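Local coordinates for unsaturated glucuronyl hydrolase (Streptococcus agalactiae, PDB 2ZZR), which hydrolyses unsaturated hyaluronan, chondroitin and heparin disaccharides, releasing the unsaturated uronic acid by cleaving (1->3) and (1->4) glycosidic bonds, at residues A[21-26]-A[387-392]; A[46-51]-A[90-95]; A[155-160]-A[177-182]; A[169-174]-A[202-207]; A[308-313]-A[336-341]. One frame throughout, in Å; residues are numbered along the deposited sequence. Where two conformers were deposited one is given.

The five contacts are spread round the alpha barrel. Interaction 1 joins an early and a late part of the chain, the start of helix 25-46 and the end of helix 376-390, and encloses the other four in sequence. Interaction 5 is its neighbour, with centres 11 Å apart, and Arg21 O probably accepts a hydrogen bond from Arg340 NH2. Interactions 3 and 4, with centres 8 Å apart, alternate in sequence and lie across the chain's centre; strand 170-172 of interaction 4 lies in sequence between strand 156-157 and helix 175-178 of interaction 3, just before the probable proton donor Asp174. Interaction 2 stands apart on the surface, at least 26 Å away between centres.

Interaction 1 of 5, residues A[21-26]-A[387-392]; sequences RLLTKI and IRFYKD
Leu23 is the first residue of 21-26 to meet the other segment, its CD1 lying 4.1 Å from Phe389 CE2. The two side chains cross at about a right angle, and the methyl comes obliquely to the ring. His336 of helix 328-346 touches both, so the pair is part of a wider apolar and aromatic cluster. At Thr24 the loop ends: this residue is the N-cap of helix 25-46, and here the contact becomes one between the first turn of that helix and the last turn of helix 376-390, so that the first long helix of the barrel chain meets the last. Lys25 continues the contact with its aliphatic stem. With CG anti to the backbone N (chi1 -175°) and the rest of the chain extended, the stem runs past Tyr390, placing CG 3.8 Å from Tyr390 CE1 and CE 3.7 Å from Tyr390 OH. Both are van der Waals contacts of the lysine's carbons; the phenol hydroxyl is hydrogen-bonded instead to Glu29, one helical turn beyond Lys25.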
# COMPACT_ATOMS: atom_id res chain seq x y z
N ARG A 21 9.62 -23.64 -2.86
CA ARG A 21 9.35 -24.12 -1.51
C ARG A 21 8.48 -23.10 -0.79
O ARG A 21 8.81 -21.91 -0.77
CB ARG A 21 10.65 -24.29 -0.72
CG ARG A 21 11.59 -25.38 -1.22
CD ARG A 21 13.02 -25.08 -0.79
NE ARG A 21 13.52 -23.89 -1.49
CZ ARG A 21 14.30 -22.96 -0.95
NH1 ARG A 21 14.68 -21.93 -1.69
NH2 ARG A 21 14.68 -23.04 0.32
N LEU A 22 7.39 -23.56 -0.18
CA LEU A 22 6.58 -22.69 0.67
C LEU A 22 7.37 -22.26 1.90
O LEU A 22 8.16 -23.04 2.45
CB LEU A 22 5.28 -23.39 1.09
CG LEU A 22 4.30 -23.78 -0.03
CD1 LEU A 22 3.16 -24.62 0.55
CD2 LEU A 22 3.75 -22.56 -0.76
N LEU A 23 7.16 -21.02 2.33
CA LEU A 23 7.80 -20.49 3.53
C LEU A 23 7.31 -21.21 4.78
O LEU A 23 6.11 -21.39 4.98
CB LEU A 23 7.54 -18.99 3.66
CG LEU A 23 8.39 -18.06 2.78
CD1 LEU A 23 7.77 -16.68 2.76
CD2 LEU A 23 9.85 -18.01 3.27
N THR A 24 8.26 -21.60 5.63
CA THR A 24 7.93 -22.30 6.86
C THR A 24 7.73 -21.32 8.01
O THR A 24 8.14 -20.16 7.94
CB THR A 24 9.01 -23.32 7.26
OG1 THR A 24 10.21 -22.63 7.64
CG2 THR A 24 9.30 -24.28 6.11
N LYS A 25 7.10 -21.80 9.08
CA LYS A 25 6.88 -20.99 10.26
C LYS A 25 8.18 -20.43 10.82
O LYS A 25 8.25 -19.24 11.16
CB LYS A 25 6.11 -21.78 11.32
CG LYS A 25 5.72 -20.95 12.52
CD LYS A 25 4.96 -21.76 13.55
CE LYS A 25 4.72 -20.93 14.80
NZ LYS A 25 4.19 -21.75 15.92
N ILE A 26 9.22 -21.26 10.92
CA ILE A 26 10.50 -20.79 11.44
C ILE A 26 11.15 -19.73 10.55
O ILE A 26 11.73 -18.78 11.05
CB ILE A 26 11.50 -21.96 11.78
CG1 ILE A 26 12.70 -21.44 12.57
CG2 ILE A 26 11.96 -22.69 10.53
CD1 ILE A 26 12.34 -20.85 13.93
N ILE A 387 3.51 -10.78 8.98
CA ILE A 387 2.44 -10.98 9.97
C ILE A 387 1.22 -11.68 9.35
O ILE A 387 0.63 -12.58 9.97
CB ILE A 387 2.05 -9.65 10.69
CG1 ILE A 387 3.22 -9.12 11.54
CG2 ILE A 387 0.76 -9.79 11.53
CD1 ILE A 387 3.67 -10.02 12.71
N ARG A 388 0.86 -11.30 8.12
CA ARG A 388 -0.20 -11.99 7.38
C ARG A 388 0.06 -13.50 7.28
O ARG A 388 -0.85 -14.31 7.48
CB ARG A 388 -0.34 -11.41 5.96
CG ARG A 388 -1.24 -10.18 5.88
CD ARG A 388 -1.18 -9.59 4.47
NE ARG A 388 -2.18 -8.53 4.28
CZ ARG A 388 -3.46 -8.75 3.97
NH1 ARG A 388 -3.91 -9.99 3.80
NH2 ARG A 388 -4.30 -7.73 3.85
N PHE A 389 1.29 -13.87 6.95
CA PHE A 389 1.65 -15.28 6.77
C PHE A 389 1.66 -16.03 8.09
O PHE A 389 1.33 -17.23 8.14
CB PHE A 389 3.03 -15.39 6.12
CG PHE A 389 3.01 -15.37 4.62
CD1 PHE A 389 2.37 -14.35 3.92
CD2 PHE A 389 3.66 -16.37 3.90
CE1 PHE A 389 2.37 -14.33 2.53
CE2 PHE A 389 3.66 -16.36 2.51
CZ PHE A 389 3.02 -15.34 1.82
N TYR A 390 2.04 -15.32 9.14
CA TYR A 390 2.32 -15.91 10.45
C TYR A 390 1.09 -16.16 11.32
O TYR A 390 1.04 -17.12 12.09
CB TYR A 390 3.31 -15.02 11.21
CG TYR A 390 3.88 -15.68 12.44
CD1 TYR A 390 4.86 -16.67 12.33
CD2 TYR A 390 3.45 -15.30 13.71
CE1 TYR A 390 5.39 -17.27 13.46
CE2 TYR A 390 3.97 -15.91 14.85
CZ TYR A 390 4.94 -16.89 14.71
OH TYR A 390 5.47 -17.47 15.84
N LYS A 391 0.10 -15.28 11.21
CA LYS A 391 -1.08 -15.39 12.05
C LYS A 391 -2.32 -15.16 11.21
O LYS A 391 -2.22 -14.88 10.01
CB LYS A 391 -1.02 -14.40 13.21
CG LYS A 391 -1.08 -12.93 12.82
CD LYS A 391 -1.00 -12.01 14.03
CE LYS A 391 -2.32 -11.99 14.81
NZ LYS A 391 -2.28 -11.01 15.93
N ASP A 392 -3.49 -15.30 11.83
CA ASP A 392 -4.72 -14.86 11.20
C ASP A 392 -4.86 -13.39 11.54
O ASP A 392 -5.39 -13.03 12.59
CB ASP A 392 -5.92 -15.67 11.71
CG ASP A 392 -7.25 -15.18 11.16
OD1 ASP A 392 -8.29 -15.41 11.81
OD2 ASP A 392 -7.27 -14.54 10.08

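Interaction 2 of 5, residues A[46-51]-A[90-95]; sequences FGEEYP and KNIAHK
A type II' beta turn, Phe46 to Glu49, carries the chain out of helix 25-46 toward strand 50-56, and its two central residues, Gly47 and Glu48, rest against helix 87-105 at the surface of the barrel. Gly47, with its positive phi of 60°, is the point where the chain leaves the helix. Its carbonyl O faces Ile92, whose CD1 comes within 3.4 Å of Gly47 O. That methyl also touches the stem of Glu48, 4.0 Å from Glu48 CG. In Ile92, CG1 stands anti to the backbone N (chi1 -175°), and chi2 of 58° then sets CD1 against the turn. One helical turn on, Lys95 stretches out and passes Glu48 at a slant, with Lys95 CD 3.6 Å from Glu48 OE2. The opposite charges stop short of a salt bridge, at 4.1 Å between Glu48 OE2 and Lys95 NZ. A single water joins them, donating a hydrogen bond to Glu48 OE2 at 2.7 Å and accepting one from Lys95 NZ at 2.8 Å.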
# COMPACT_ATOMS: atom_id res chain seq x y z
N PHE A 46 14.25 7.31 16.78
CA PHE A 46 13.20 8.27 16.44
C PHE A 46 12.55 8.95 17.64
O PHE A 46 12.07 10.07 17.52
CB PHE A 46 12.13 7.62 15.54
CG PHE A 46 12.66 7.13 14.22
CD1 PHE A 46 13.30 8.02 13.35
CD2 PHE A 46 12.54 5.80 13.85
CE1 PHE A 46 13.80 7.58 12.14
CE2 PHE A 46 13.05 5.35 12.64
CZ PHE A 46 13.69 6.24 11.78
N GLY A 47 12.54 8.27 18.78
CA GLY A 47 11.82 8.77 19.96
C GLY A 47 10.33 8.93 19.67
O GLY A 47 9.68 7.98 19.22
N GLU A 48 9.81 10.12 19.91
CA GLU A 48 8.41 10.43 19.62
C GLU A 48 8.23 11.00 18.20
O GLU A 48 7.12 11.34 17.80
CB GLU A 48 7.82 11.36 20.68
CG GLU A 48 7.49 10.62 21.99
CD GLU A 48 6.71 11.45 23.01
OE1 GLU A 48 5.91 12.33 22.61
OE2 GLU A 48 6.90 11.22 24.22
N GLU A 49 9.33 11.08 17.46
CA GLU A 49 9.29 11.58 16.09
C GLU A 49 9.25 10.42 15.09
O GLU A 49 8.98 9.28 15.48
CB GLU A 49 10.45 12.55 15.83
CG GLU A 49 10.27 13.86 16.60
CD GLU A 49 11.17 14.98 16.10
OE1 GLU A 49 12.40 14.81 16.14
OE2 GLU A 49 10.62 16.03 15.68
N TYR A 50 9.49 10.71 13.81
CA TYR A 50 9.17 9.76 12.73
C TYR A 50 10.29 9.62 11.71
O TYR A 50 11.07 10.56 11.51
CB TYR A 50 7.88 10.19 12.02
CG TYR A 50 6.68 10.26 12.93
CD1 TYR A 50 6.45 11.39 13.73
CD2 TYR A 50 5.78 9.20 13.02
CE1 TYR A 50 5.36 11.46 14.59
CE2 TYR A 50 4.68 9.26 13.87
CZ TYR A 50 4.48 10.39 14.66
OH TYR A 50 3.40 10.46 15.50
N PRO A 51 10.39 8.44 11.06
CA PRO A 51 11.31 8.31 9.94
C PRO A 51 10.85 9.21 8.79
O PRO A 51 9.65 9.44 8.63
CB PRO A 51 11.17 6.84 9.52
CG PRO A 51 9.86 6.39 10.09
CD PRO A 51 9.66 7.19 11.33
N LYS A 90 3.23 -0.62 22.55
CA LYS A 90 1.93 0.03 22.67
C LYS A 90 2.09 1.46 23.20
O LYS A 90 1.43 2.38 22.72
CB LYS A 90 1.01 -0.78 23.59
CG LYS A 90 -0.30 -0.10 23.90
CD LYS A 90 -1.13 -0.91 24.88
CE LYS A 90 -2.42 -0.20 25.22
NZ LYS A 90 -3.37 -1.11 25.93
N ASN A 91 2.95 1.63 24.20
CA ASN A 91 3.21 2.95 24.76
C ASN A 91 3.63 3.97 23.71
O ASN A 91 3.06 5.06 23.65
CB ASN A 91 4.24 2.87 25.88
CG ASN A 91 3.67 2.32 27.17
OD1 ASN A 91 2.45 2.24 27.34
ND2 ASN A 91 4.55 1.94 28.09
N ILE A 92 4.61 3.61 22.89
CA ILE A 92 5.10 4.55 21.87
C ILE A 92 4.09 4.71 20.73
O ILE A 92 3.84 5.82 20.27
CB ILE A 92 6.54 4.22 21.37
CG1 ILE A 92 7.04 5.29 20.38
CG2 ILE A 92 6.64 2.82 20.76
CD1 ILE A 92 7.06 6.73 20.96
N ALA A 93 3.49 3.60 20.30
CA ALA A 93 2.50 3.64 19.21
C ALA A 93 1.27 4.47 19.59
O ALA A 93 0.75 5.22 18.77
CB ALA A 93 2.11 2.22 18.80
N HIS A 94 0.83 4.36 20.84
CA HIS A 94 -0.32 5.14 21.28
C HIS A 94 0.00 6.63 21.40
O HIS A 94 -0.88 7.48 21.21
CB HIS A 94 -0.93 4.62 22.58
CG HIS A 94 -2.12 5.42 23.02
ND1 HIS A 94 -3.32 5.39 22.35
CD2 HIS A 94 -2.28 6.29 24.04
CE1 HIS A 94 -4.17 6.21 22.94
NE2 HIS A 94 -3.56 6.77 23.97
N LYS A 95 1.25 6.95 21.74
CA LYS A 95 1.71 8.34 21.71
C LYS A 95 1.66 8.89 20.28
O LYS A 95 1.25 10.03 20.07
CB LYS A 95 3.10 8.46 22.32
CG LYS A 95 3.07 8.48 23.84
CD LYS A 95 4.46 8.52 24.43
CE LYS A 95 4.42 8.26 25.93
NZ LYS A 95 5.78 7.97 26.46
O HOH W 1 7.99 8.88 25.00

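Interaction 3 of 5, residues A[155-160]-A[177-182]; sequences GFIQAW and LNIQLL
Ile157 and Leu182 meet tip to tip, while Ile179 crosses the same isoleucine at a slant. The contact ties the short antiparallel hairpin 150-151/156-157, which contains a G1 beta bulge at Gly155 and Phe156, to residues Ile179 and Leu182 at and near helix 180-189, one of the helices of the alpha barrel. From the hairpin side everything depends on one atom, the terminal methyl of Ile157. With CG1 anti to the carbonyl carbon (chi1 -61°) and chi2 at 163°, Ile157 is stretched out, so that CD1 is thrust forward to the helix. There it touches two methyls, one from each of two residues three positions apart. Ile179 presents its CG2 branch, which stands anti to the carbonyl carbon. Leu182, one turn along, brings its CD1 up to the incoming methyl.

The contact is wholly buried and apolar. Val197 of helix 192-209 and Leu146 of helix 133-147 touch both Ile157 and Leu182, so neighbouring helices complete a hydrocarbon core around the meeting point. The side chain of Ile157 is also about 9 Å from those of Asp114 and Asp174, probably the nucleophile and proton donor of the enzyme, so the packing lies near the probable catalytic centre without being part of it. At its heart, Ile157 CD1 lies 3.6 Å from Ile179 CG2 and 3.7 Å from Leu182 CD1.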
# COMPACT_ATOMS: atom_id res chain seq x y z
N GLY A 155 -17.15 11.59 -9.69
CA GLY A 155 -17.34 10.68 -8.55
C GLY A 155 -16.03 10.12 -8.02
O GLY A 155 -15.89 8.91 -7.87
N PHE A 156 -15.08 11.00 -7.74
CA PHE A 156 -13.76 10.58 -7.28
C PHE A 156 -13.21 11.52 -6.22
O PHE A 156 -13.67 12.67 -6.09
CB PHE A 156 -12.78 10.52 -8.46
CG PHE A 156 -12.45 11.87 -9.05
CD1 PHE A 156 -13.30 12.44 -10.00
CD2 PHE A 156 -11.31 12.56 -8.66
CE1 PHE A 156 -13.02 13.70 -10.54
CE2 PHE A 156 -11.02 13.82 -9.19
CZ PHE A 156 -11.88 14.38 -10.14
N ILE A 157 -12.25 11.03 -5.45
CA ILE A 157 -11.54 11.84 -4.46
C ILE A 157 -10.37 12.50 -5.17
O ILE A 157 -9.47 11.81 -5.69
CB ILE A 157 -11.03 10.99 -3.27
CG1 ILE A 157 -12.22 10.34 -2.55
CG2 ILE A 157 -10.19 11.84 -2.30
CD1 ILE A 157 -11.83 9.19 -1.66
N GLN A 158 -10.38 13.83 -5.21
CA GLN A 158 -9.33 14.57 -5.90
C GLN A 158 -8.02 14.54 -5.14
O GLN A 158 -7.99 14.71 -3.91
CB GLN A 158 -9.75 16.03 -6.17
CG GLN A 158 -8.83 16.73 -7.18
CD GLN A 158 -9.09 18.23 -7.30
OE1 GLN A 158 -8.16 19.01 -7.54
NE2 GLN A 158 -10.34 18.63 -7.15
N ALA A 159 -6.93 14.31 -5.87
CA ALA A 159 -5.58 14.36 -5.31
C ALA A 159 -5.24 15.79 -4.88
O ALA A 159 -5.98 16.74 -5.18
CB ALA A 159 -4.58 13.85 -6.34
N TRP A 160 -4.13 15.93 -4.15
CA TRP A 160 -3.64 17.24 -3.69
C TRP A 160 -3.60 18.29 -4.80
O TRP A 160 -3.41 17.96 -5.98
CB TRP A 160 -2.26 17.12 -3.03
CG TRP A 160 -1.27 16.27 -3.78
CD1 TRP A 160 -1.01 14.94 -3.58
CD2 TRP A 160 -0.40 16.69 -4.84
NE1 TRP A 160 -0.04 14.51 -4.46
CE2 TRP A 160 0.36 15.56 -5.24
CE3 TRP A 160 -0.18 17.91 -5.50
CZ2 TRP A 160 1.31 15.62 -6.26
CZ3 TRP A 160 0.77 17.97 -6.51
CH2 TRP A 160 1.50 16.83 -6.89
N LEU A 177 -5.98 2.69 -1.77
CA LEU A 177 -5.65 2.29 -0.39
C LEU A 177 -6.28 3.21 0.65
O LEU A 177 -6.46 2.82 1.81
CB LEU A 177 -4.13 2.25 -0.18
CG LEU A 177 -3.32 0.99 -0.50
CD1 LEU A 177 -3.50 -0.07 0.57
CD2 LEU A 177 -3.63 0.44 -1.91
N ASN A 178 -6.59 4.44 0.23
CA ASN A 178 -7.09 5.46 1.14
C ASN A 178 -8.61 5.45 1.34
O ASN A 178 -9.12 5.99 2.32
CB ASN A 178 -6.57 6.83 0.71
CG ASN A 178 -5.09 6.98 0.98
OD1 ASN A 178 -4.68 7.34 2.08
ND2 ASN A 178 -4.26 6.67 -0.02
N ILE A 179 -9.33 4.82 0.42
CA ILE A 179 -10.79 4.70 0.56
C ILE A 179 -11.18 3.63 1.60
O ILE A 179 -12.34 3.54 2.00
CB ILE A 179 -11.52 4.46 -0.79
CG1 ILE A 179 -11.15 3.10 -1.40
CG2 ILE A 179 -11.25 5.61 -1.76
CD1 ILE A 179 -11.98 2.71 -2.65
N GLN A 180 -10.22 2.83 2.04
CA GLN A 180 -10.51 1.82 3.07
C GLN A 180 -10.95 2.52 4.35
O GLN A 180 -11.86 2.05 5.06
CB GLN A 180 -9.31 0.90 3.30
CG GLN A 180 -8.77 0.23 2.01
CD GLN A 180 -9.85 -0.32 1.08
OE1 GLN A 180 -9.85 -0.05 -0.12
NE2 GLN A 180 -10.77 -1.09 1.63
N LEU A 181 -10.34 3.68 4.61
CA LEU A 181 -10.72 4.56 5.72
C LEU A 181 -12.21 4.91 5.66
O LEU A 181 -12.89 4.95 6.69
CB LEU A 181 -9.87 5.84 5.66
CG LEU A 181 -10.20 7.02 6.58
CD1 LEU A 181 -10.10 6.60 8.05
CD2 LEU A 181 -9.26 8.17 6.28
N LEU A 182 -12.71 5.14 4.44
CA LEU A 182 -14.12 5.49 4.25
C LEU A 182 -15.05 4.31 4.48
O LEU A 182 -16.13 4.48 5.05
CB LEU A 182 -14.34 6.11 2.87
CG LEU A 182 -13.51 7.36 2.60
CD1 LEU A 182 -13.83 7.90 1.22
CD2 LEU A 182 -13.73 8.44 3.67

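Interaction 4 of 5, residues A[169-174]-A[202-207]; sequences YRLIID and FYASAN
Leu171 carries the strand side of its contact with Ala204 and Ser205 of helix 192-209. Its CB leaves the backbone toward the helix. CG then lies between the backbone N and the carbonyl carbon (chi1 62°), and with chi2 at 77° both methyls face the helix. CD1 approaches Ser205 OG at 4.0 Å. CD2 reaches further: it is 3.8 Å from Ser205 OG and 4.0 Å from Ala204 CB, and so sits over the join between the two helix residues.

Ser205 OG thus lies against the two methyls of Leu171, yet its polar needs are met in two ways. It hydrogen-bonds to the carbonyl of His201 one turn back in its own helix, and it accepts a hydrogen bond from a water at 2.8 Å. The same water donates to Ile172 O at 2.9 Å, linking helix to strand beside the apolar contact.

Strand 170-172 forms one side of a three-stranded antiparallel sheet whose far strand, 229-233, includes the probable substrate-binding Gly232. Two residues beyond the strand comes Asp174, the likely proton donor, so this strand-on-helix packing borders the active site of the family 88 barrel.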
# COMPACT_ATOMS: atom_id res chain seq x y z
N TYR A 169 -7.48 18.52 -11.55
CA TYR A 169 -8.72 17.76 -11.34
C TYR A 169 -8.53 16.30 -11.72
O TYR A 169 -8.84 15.86 -12.83
CB TYR A 169 -9.84 18.41 -12.16
CG TYR A 169 -11.24 18.09 -11.69
CD1 TYR A 169 -11.76 18.66 -10.53
CD2 TYR A 169 -12.06 17.25 -12.44
CE1 TYR A 169 -13.05 18.38 -10.11
CE2 TYR A 169 -13.36 16.96 -12.03
CZ TYR A 169 -13.85 17.53 -10.87
OH TYR A 169 -15.13 17.26 -10.46
N ARG A 170 -7.98 15.54 -10.78
CA ARG A 170 -7.48 14.21 -11.08
C ARG A 170 -7.52 13.32 -9.85
O ARG A 170 -7.56 13.82 -8.71
CB ARG A 170 -6.04 14.30 -11.61
CG ARG A 170 -5.00 14.60 -10.51
CD ARG A 170 -3.88 15.52 -10.98
NE ARG A 170 -2.78 15.53 -10.02
CZ ARG A 170 -2.76 16.22 -8.88
NH1 ARG A 170 -1.71 16.14 -8.08
NH2 ARG A 170 -3.79 16.99 -8.53
N LEU A 171 -7.51 12.01 -10.09
CA LEU A 171 -7.28 11.02 -9.03
C LEU A 171 -5.92 10.37 -9.25
O LEU A 171 -5.38 10.39 -10.36
CB LEU A 171 -8.39 9.96 -9.00
CG LEU A 171 -8.64 9.04 -10.21
CD1 LEU A 171 -7.61 7.91 -10.33
CD2 LEU A 171 -10.06 8.45 -10.15
N ILE A 172 -5.38 9.77 -8.19
CA ILE A 172 -4.13 9.03 -8.28
C ILE A 172 -4.42 7.61 -7.79
O ILE A 172 -5.27 7.42 -6.92
CB ILE A 172 -3.00 9.73 -7.47
CG1 ILE A 172 -2.71 11.12 -8.09
CG2 ILE A 172 -1.73 8.88 -7.42
CD1 ILE A 172 -1.72 11.96 -7.32
N ILE A 173 -3.75 6.63 -8.38
CA ILE A 173 -4.09 5.22 -8.13
C ILE A 173 -3.93 4.79 -6.67
O ILE A 173 -4.65 3.90 -6.19
CB ILE A 173 -3.32 4.25 -9.08
CG1 ILE A 173 -3.94 2.84 -9.00
CG2 ILE A 173 -1.81 4.29 -8.80
CD1 ILE A 173 -3.49 1.90 -10.10
N ASP A 174 -3.00 5.43 -5.96
CA ASP A 174 -2.79 5.06 -4.55
C ASP A 174 -3.99 5.40 -3.66
O ASP A 174 -4.09 4.93 -2.52
CB ASP A 174 -1.47 5.62 -4.00
CG ASP A 174 -1.48 7.13 -3.82
OD1 ASP A 174 -0.49 7.64 -3.24
OD2 ASP A 174 -2.43 7.83 -4.23
N PHE A 202 -13.89 4.02 -6.30
CA PHE A 202 -13.37 2.76 -6.80
C PHE A 202 -13.63 2.59 -8.30
O PHE A 202 -12.72 2.31 -9.06
CB PHE A 202 -13.88 1.52 -6.05
CG PHE A 202 -13.32 0.26 -6.62
CD1 PHE A 202 -12.06 -0.19 -6.22
CD2 PHE A 202 -13.98 -0.40 -7.66
CE1 PHE A 202 -11.49 -1.32 -6.81
CE2 PHE A 202 -13.42 -1.52 -8.25
CZ PHE A 202 -12.17 -1.99 -7.82
N TYR A 203 -14.89 2.77 -8.72
CA TYR A 203 -15.23 2.57 -10.13
C TYR A 203 -14.61 3.60 -11.06
O TYR A 203 -14.21 3.26 -12.16
CB TYR A 203 -16.75 2.48 -10.33
CG TYR A 203 -17.32 1.17 -9.82
CD1 TYR A 203 -18.21 1.15 -8.74
CD2 TYR A 203 -16.95 -0.05 -10.39
CE1 TYR A 203 -18.73 -0.05 -8.27
CE2 TYR A 203 -17.47 -1.26 -9.92
CZ TYR A 203 -18.36 -1.25 -8.86
OH TYR A 203 -18.88 -2.43 -8.38
N ALA A 204 -14.50 4.84 -10.60
CA ALA A 204 -13.80 5.88 -11.36
C ALA A 204 -12.35 5.46 -11.60
O ALA A 204 -11.80 5.65 -12.70
CB ALA A 204 -13.87 7.22 -10.64
N SER A 205 -11.74 4.86 -10.58
CA SER A 205 -10.38 4.35 -10.71
C SER A 205 -10.33 3.15 -11.66
O SER A 205 -9.57 3.15 -12.64
CB SER A 205 -9.83 3.97 -9.33
OG SER A 205 -9.78 5.10 -8.47
N ALA A 206 -11.15 2.14 -11.38
CA ALA A 206 -11.14 0.89 -12.13
C ALA A 206 -11.34 1.10 -13.63
O ALA A 206 -10.71 0.43 -14.45
CB ALA A 206 -12.22 -0.06 -11.60
N ASN A 207 -12.22 2.04 -13.98
CA ASN A 207 -12.57 2.23 -15.38
C ASN A 207 -11.61 3.11 -16.16
O ASN A 207 -11.67 3.17 -17.39
CB ASN A 207 -14.01 2.72 -15.49
CG ASN A 207 -15.00 1.58 -15.48
OD1 ASN A 207 -14.81 0.58 -16.18
ND2 ASN A 207 -16.06 1.71 -14.70
O HOH W 2 -7.52 5.62 -6.90

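Interaction 5 of 5, residues A[308-313]-A[336-341]; sequences ATAVCG and HTMLRS
Two torsions set this contact: Val311 has CG1 anti to the backbone N (chi1 166°), which turns CG2 to the neighbouring helix, and Met338 bends at its thioether (chi3 79°), which swings CE back to Ala310. The side chains of Val311 and Met338 slide past each other in opposite directions, with Val311 CG2 3.7 Å from Met338 CB. The same valine methyl lies 4.0 Å from Leu339 N, while its other branch, CG1, is 4.3 Å from Leu339 CB. At the end of the methionine, CE rests 4.1 Å from Ala310 CB. Helices 304-318 and 328-346 run roughly antiparallel here, at 145° between their directions, with the axes of the two short segments 9.6 Å apart at closest approach. Phe278 of helix 265-280 touches both Ala310 and Met338, and Phe389 of helix 376-390 packs on Leu339. No hydrogen bond or charge pair spans the two segments, so their mutual hold rests on dispersion and the burial of hydrocarbon.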
# COMPACT_ATOMS: atom_id res chain seq x y z
N ALA A 308 6.61 -5.94 -1.92
CA ALA A 308 6.00 -6.14 -0.60
C ALA A 308 4.49 -5.87 -0.64
O ALA A 308 3.69 -6.65 -0.11
CB ALA A 308 6.66 -5.25 0.44
N THR A 309 4.11 -4.77 -1.29
CA THR A 309 2.70 -4.38 -1.44
C THR A 309 1.91 -5.42 -2.23
O THR A 309 0.79 -5.79 -1.85
CB THR A 309 2.61 -2.97 -2.09
OG1 THR A 309 3.38 -2.05 -1.29
CG2 THR A 309 1.17 -2.47 -2.15
N ALA A 310 2.49 -5.92 -3.32
CA ALA A 310 1.86 -6.96 -4.14
C ALA A 310 1.65 -8.26 -3.36
O ALA A 310 0.63 -8.94 -3.53
CB ALA A 310 2.65 -7.21 -5.42
N VAL A 311 2.62 -8.61 -2.52
CA VAL A 311 2.48 -9.81 -1.68
C VAL A 311 1.24 -9.68 -0.78
O VAL A 311 0.43 -10.62 -0.72
CB VAL A 311 3.76 -10.12 -0.86
CG1 VAL A 311 3.46 -11.15 0.24
CG2 VAL A 311 4.88 -10.63 -1.77
N CYS A 312 1.09 -8.54 -0.11
CA CYS A 312 -0.09 -8.30 0.74
C CYS A 312 -1.39 -8.42 -0.06
O CYS A 312 -2.36 -9.04 0.41
CB CYS A 312 -0.01 -6.93 1.41
SG CYS A 312 1.35 -6.78 2.58
N GLY A 313 -1.39 -7.85 -1.27
CA GLY A 313 -2.56 -7.89 -2.15
C GLY A 313 -2.94 -9.29 -2.57
O GLY A 313 -4.12 -9.66 -2.56
N HIS A 336 4.57 -16.65 -1.97
CA HIS A 336 5.63 -17.30 -1.18
C HIS A 336 7.03 -17.06 -1.77
O HIS A 336 7.96 -16.75 -1.01
CB HIS A 336 5.37 -18.80 -1.06
CG HIS A 336 4.49 -19.17 0.10
ND1 HIS A 336 3.12 -19.04 0.07
CD2 HIS A 336 4.79 -19.66 1.33
CE1 HIS A 336 2.61 -19.45 1.22
NE2 HIS A 336 3.61 -19.83 2.00
N THR A 337 7.16 -17.20 -3.09
CA THR A 337 8.44 -17.00 -3.76
C THR A 337 8.91 -15.55 -3.62
O THR A 337 10.09 -15.30 -3.32
CB THR A 337 8.37 -17.35 -5.27
OG1 THR A 337 7.68 -18.60 -5.43
CG2 THR A 337 9.76 -17.47 -5.86
N MET A 338 7.99 -14.61 -3.83
CA MET A 338 8.27 -13.18 -3.74
C MET A 338 8.68 -12.80 -2.32
O MET A 338 9.69 -12.12 -2.12
CB MET A 338 7.05 -12.38 -4.20
CG MET A 338 6.68 -12.61 -5.68
SD MET A 338 4.96 -12.19 -6.05
CE MET A 338 5.11 -10.41 -6.16
N LEU A 339 7.91 -13.25 -1.34
CA LEU A 339 8.23 -12.95 0.05
C LEU A 339 9.54 -13.62 0.48
O LEU A 339 10.33 -13.01 1.21
CB LEU A 339 7.08 -13.35 0.98
CG LEU A 339 7.17 -12.94 2.46
CD1 LEU A 339 7.46 -11.43 2.66
CD2 LEU A 339 5.90 -13.34 3.20
N ARG A 340 9.77 -14.85 0.02
CA ARG A 340 11.04 -15.53 0.30
C ARG A 340 12.23 -14.70 -0.18
O ARG A 340 13.19 -14.50 0.57
CB ARG A 340 11.10 -16.92 -0.34
CG ARG A 340 12.43 -17.64 -0.08
CD ARG A 340 12.50 -19.02 -0.70
NE ARG A 340 11.59 -19.98 -0.07
CZ ARG A 340 11.77 -20.52 1.14
NH1 ARG A 340 12.83 -20.20 1.88
NH2 ARG A 340 10.88 -21.38 1.61
N SER A 341 12.15 -14.21 -1.42
CA SER A 341 13.20 -13.36 -1.97
C SER A 341 13.41 -12.08 -1.15
O SER A 341 14.55 -11.69 -0.89
CB SER A 341 12.93 -13.01 -3.43
OG SER A 341 13.20 -14.12 -4.26